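Long-range contact in peruvianin-I (Thevetia peruviana, PDB 6ORM), which is a latex germin-like protein of the cupin family reported to have cysteine-type proteolytic activity: residues S84-N90 / G132-V138. Numbering follows the deposited sequence.
Sequences STQFRTN and GLMHFTV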
ATOM      1  N   SER A  84      14.891 -17.972 -26.806  1.00 47.21           N
ATOM      2  CA  SER A  84      13.606 -17.557 -26.272  1.00 46.67           C
ATOM      3  C   SER A  84      13.631 -17.739 -24.763  1.00 45.13           C
ATOM      4  O   SER A  84      14.458 -18.474 -24.217  1.00 46.07           O
ATOM      5  CB  SER A  84      12.445 -18.338 -26.901  1.00 48.05           C
ATOM      6  OG  SER A  84      12.104 -19.467 -26.121  1.00 48.91           O
ATOM      7  N   THR A  85      12.701 -17.065 -24.096  1.00 43.86           N
ATOM      8  CA  THR A  85      12.618 -17.085 -22.644  1.00 42.59           C
ATOM      9  C   THR A  85      11.803 -18.251 -22.113  1.00 43.32           C
ATOM     10  O   THR A  85      11.819 -18.488 -20.900  1.00 42.60           O
ATOM     11  CB  THR A  85      11.983 -15.789 -22.134  1.00 40.82           C
ATOM     12  OG1 THR A  85      10.650 -15.688 -22.650  1.00 40.04           O
ATOM     13  CG2 THR A  85      12.788 -14.581 -22.588  1.00 40.71           C
ATOM     14  N   GLN A  86      11.082 -18.962 -22.987  1.00 44.92           N
ATOM     15  CA  GLN A  86      10.026 -19.889 -22.593  1.00 45.69           C
ATOM     16  C   GLN A  86       8.926 -19.056 -21.939  1.00 43.17           C
ATOM     17  O   GLN A  86       8.987 -17.821 -21.952  1.00 42.22           O
ATOM     18  CB  GLN A  86      10.531 -20.992 -21.654  1.00 48.10           C
ATOM     19  CG  GLN A  86      11.909 -21.560 -22.014  1.00 50.77           C
ATOM     20  CD  GLN A  86      11.965 -22.205 -23.387  1.00 53.84           C
ATOM     21  OE1 GLN A  86      11.637 -23.377 -23.549  1.00 55.38           O
ATOM     22  NE2 GLN A  86      12.400 -21.440 -24.383  1.00 54.93           N
ATOM     23  N   PHE A  87       7.885 -19.699 -21.427  1.00 43.00           N
ATOM     24  CA  PHE A  87       6.814 -18.971 -20.760  1.00 42.02           C
ATOM     25  C   PHE A  87       7.202 -18.690 -19.313  1.00 41.27           C
ATOM     26  O   PHE A  87       7.536 -19.610 -18.561  1.00 42.21           O
ATOM     27  CB  PHE A  87       5.510 -19.762 -20.841  1.00 42.39           C
ATOM     28  CG  PHE A  87       5.058 -20.018 -22.251  1.00 44.07           C
ATOM     29  CD1 PHE A  87       4.622 -18.973 -23.050  1.00 44.14           C
ATOM     30  CD2 PHE A  87       5.082 -21.296 -22.780  1.00 46.27           C
ATOM     31  CE1 PHE A  87       4.205 -19.201 -24.350  1.00 45.48           C
ATOM     32  CE2 PHE A  87       4.663 -21.532 -24.077  1.00 47.25           C
ATOM     33  CZ  PHE A  87       4.228 -20.481 -24.865  1.00 46.83           C
ATOM     34  N   ARG A  88       7.149 -17.416 -18.923  1.00 38.84           N
ATOM     35  CA  ARG A  88       7.629 -16.999 -17.615  1.00 39.00           C
ATOM     36  C   ARG A  88       6.644 -16.030 -16.976  1.00 37.86           C
ATOM     37  O   ARG A  88       5.809 -15.421 -17.650  1.00 38.00           O
ATOM     38  CB  ARG A  88       9.022 -16.353 -17.712  1.00 39.31           C
ATOM     39  CG  ARG A  88      10.135 -17.352 -18.009  1.00 40.65           C
ATOM     40  CD  ARG A  88      11.516 -16.713 -17.973  1.00 40.60           C
ATOM     41  NE  ARG A  88      12.515 -17.580 -18.592  1.00 41.87           N
ATOM     42  CZ  ARG A  88      13.559 -18.095 -17.952  1.00 43.34           C
ATOM     43  NH1 ARG A  88      13.756 -17.816 -16.669  1.00 43.43           N
ATOM     44  NH2 ARG A  88      14.411 -18.883 -18.593  1.00 44.31           N
ATOM     45  N   THR A  89       6.757 -15.900 -15.654  1.00 36.43           N
ATOM     46  CA  THR A  89       6.026 -14.901 -14.893  1.00 35.31           C
ATOM     47  C   THR A  89       6.985 -14.124 -14.003  1.00 35.74           C
ATOM     48  O   THR A  89       8.047 -14.620 -13.618  1.00 36.04           O
ATOM     49  CB  THR A  89       4.931 -15.524 -14.005  1.00 34.60           C
ATOM     50  OG1 THR A  89       5.538 -16.354 -13.003  1.00 33.88           O
ATOM     51  CG2 THR A  89       3.952 -16.346 -14.837  1.00 34.01           C
ATOM     52  N   ASN A  90       6.595 -12.889 -13.691  1.00 34.51           N
ATOM     53  CA  ASN A  90       7.190 -12.117 -12.607  1.00 35.17           C
ATOM     54  C   ASN A  90       6.127 -11.973 -11.527  1.00 34.63           C
ATOM     55  O   ASN A  90       5.279 -11.071 -11.606  1.00 34.60           O
ATOM     56  CB  ASN A  90       7.667 -10.746 -13.094  1.00 36.42           C
ATOM     57  CG  ASN A  90       8.748 -10.853 -14.151  1.00 37.84           C
ATOM     58  OD1 ASN A  90       8.530 -10.511 -15.313  1.00 38.78           O
ATOM     59  ND2 ASN A  90       9.922 -11.332 -13.753  1.00 38.20           N
ATOM     60  N   GLY A 132       2.480 -10.478 -12.724  1.00 33.30           N
ATOM     61  CA  GLY A 132       2.154 -11.874 -12.545  1.00 33.84           C
ATOM     62  C   GLY A 132       1.696 -12.603 -13.787  1.00 34.64           C
ATOM     63  O   GLY A 132       1.516 -13.827 -13.734  1.00 34.70           O
ATOM     64  N   LEU A 133       1.502 -11.902 -14.902  1.00 34.48           N
ATOM     65  CA  LEU A 133       0.912 -12.517 -16.080  1.00 34.67           C
ATOM     66  C   LEU A 133       1.970 -13.258 -16.888  1.00 34.47           C
ATOM     67  O   LEU A 133       3.107 -12.797 -17.031  1.00 33.99           O
ATOM     68  CB  LEU A 133       0.225 -11.464 -16.951  1.00 34.54           C
ATOM     69  CG  LEU A 133      -0.977 -10.752 -16.325  1.00 34.80           C
ATOM     70  CD1 LEU A 133      -1.788 -10.027 -17.393  1.00 35.26           C
ATOM     71  CD2 LEU A 133      -1.851 -11.734 -15.550  1.00 34.96           C
ATOM     72  N   MET A 134       1.576 -14.414 -17.413  1.00 34.71           N
ATOM     73  CA  MET A 134       2.459 -15.241 -18.224  1.00 36.02           C
ATOM     74  C   MET A 134       2.905 -14.476 -19.463  1.00 35.86           C
ATOM     75  O   MET A 134       2.091 -13.842 -20.138  1.00 36.11           O
ATOM     76  CB  MET A 134       1.725 -16.526 -18.619  1.00 37.88           C
ATOM     77  CG  MET A 134       2.518 -17.529 -19.438  1.00 40.16           C
ATOM     78  SD  MET A 134       1.607 -19.081 -19.577  1.00 42.67           S
ATOM     79  CE  MET A 134       0.062 -18.491 -20.264  1.00 43.03           C
ATOM     80  N   HIS A 135       4.203 -14.528 -19.755  1.00 36.27           N
ATOM     81  CA  HIS A 135       4.759 -13.776 -20.869  1.00 36.78           C
ATOM     82  C   HIS A 135       5.935 -14.538 -21.465  1.00 37.56           C
ATOM     83  O   HIS A 135       6.369 -15.568 -20.942  1.00 37.38           O
ATOM     84  CB  HIS A 135       5.186 -12.365 -20.439  1.00 37.23           C
ATOM     85  CG  HIS A 135       6.242 -12.347 -19.379  1.00 36.64           C
ATOM     86  ND1 HIS A 135       5.946 -12.349 -18.033  1.00 37.16           N
ATOM     87  CD2 HIS A 135       7.593 -12.320 -19.467  1.00 37.64           C
ATOM     88  CE1 HIS A 135       7.069 -12.324 -17.336  1.00 36.59           C
ATOM     89  NE2 HIS A 135       8.082 -12.304 -18.183  1.00 37.62           N
ATOM     90  N   PHE A 136       6.454 -14.007 -22.572  1.00 37.81           N
ATOM     91  CA  PHE A 136       7.566 -14.632 -23.273  1.00 38.64           C
ATOM     92  C   PHE A 136       8.260 -13.596 -24.140  1.00 38.38           C
ATOM     93  O   PHE A 136       7.689 -12.556 -24.480  1.00 38.62           O
ATOM     94  CB  PHE A 136       7.102 -15.808 -24.141  1.00 39.88           C
ATOM     95  CG  PHE A 136       6.166 -15.407 -25.252  1.00 41.28           C
ATOM     96  CD1 PHE A 136       6.655 -14.956 -26.470  1.00 42.24           C
ATOM     97  CD2 PHE A 136       4.795 -15.487 -25.079  1.00 41.21           C
ATOM     98  CE1 PHE A 136       5.796 -14.584 -27.484  1.00 42.83           C
ATOM     99  CE2 PHE A 136       3.931 -15.119 -26.092  1.00 41.67           C
ATOM    100  CZ  PHE A 136       4.432 -14.669 -27.294  1.00 42.22           C
ATOM    101  N   THR A 137       9.497 -13.913 -24.511  1.00 39.34           N
ATOM    102  CA  THR A 137      10.234 -13.186 -25.531  1.00 39.53           C
ATOM    103  C   THR A 137      10.906 -14.190 -26.455  1.00 41.29           C
ATOM    104  O   THR A 137      11.474 -15.183 -25.992  1.00 41.71           O
ATOM    105  CB  THR A 137      11.296 -12.259 -24.919  1.00 39.31           C
ATOM    106  OG1 THR A 137      10.722 -11.497 -23.849  1.00 38.40           O
ATOM    107  CG2 THR A 137      11.840 -11.314 -25.968  1.00 39.55           C
ATOM    108  N   VAL A 138      10.820 -13.943 -27.761  1.00 41.58           N
ATOM    109  CA  VAL A 138      11.497 -14.758 -28.763  1.00 43.08           C
ATOM    110  C   VAL A 138      12.345 -13.842 -29.632  1.00 43.79           C
ATOM    111  O   VAL A 138      11.884 -12.780 -30.065  1.00 42.90           O
ATOM    112  CB  VAL A 138      10.501 -15.564 -29.625  1.00 44.01           C
ATOM    113  CG1 VAL A 138      11.245 -16.408 -30.661  1.00 45.24           C
ATOM    114  CG2 VAL A 138       9.623 -16.446 -28.747  1.00 43.75           C
TER
HETATM  115  O   HOH W   1       4.881 -11.604 -15.211  1.00 33.33           O
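Arg-88 and His-135 form an antiparallel hydrogen-bonded pair, joined from Arg-88 N to His-135 O and from His-135 N to Arg-88 O, both at 2.8 Å. The short strands 87-89 and 135-138 meet at 131°, well short of strictly antiparallel. Between this pair and the bridge of Ser-84 with Val-138 the register slips by one residue, and here the segments are bonded through N and OG1 of Thr-85, not through its carbonyl. Its N donates to Thr-137 O, while Thr-85 OG1 accepts from Thr-137 N at 2.8 Å and donates to Gln-86 O. With chi1 at 62°, OG1 sits between the backbone N and the carbonyl carbon, turned to segment 132-138. The hydroxyl is thus gripped twice, once across the contact and once within its own segment. Arg-88 NE braces the turn further by donating to Thr-85 O, in the carbonyl plane, at 2.6 Å.

The His-135 ring lies with one face under Arg-88 O. ND1 donates almost in the ring plane to Leu-133 O at 3.0 Å, fixing the ring's rotation, and a water links that same carbonyl to Asn-90 N. Asn-90 OD1 comes to 3.1 Å from His-135 CE1. Phe-87 and Phe-136 point the same way with planes at 89°, CE1 of Phe-87 lying 3.8 Å from CD2 of Phe-136, and Met-134 SD makes an oblique Met-aromatic contact with the Phe-87 ring. By family comparison, the two cupin motifs meet here in the beta-barrel, probably where germins bind metal: Arg-88 and Asn-90 replace the first motif's two histidines, and His-135 is the second motif's histidine.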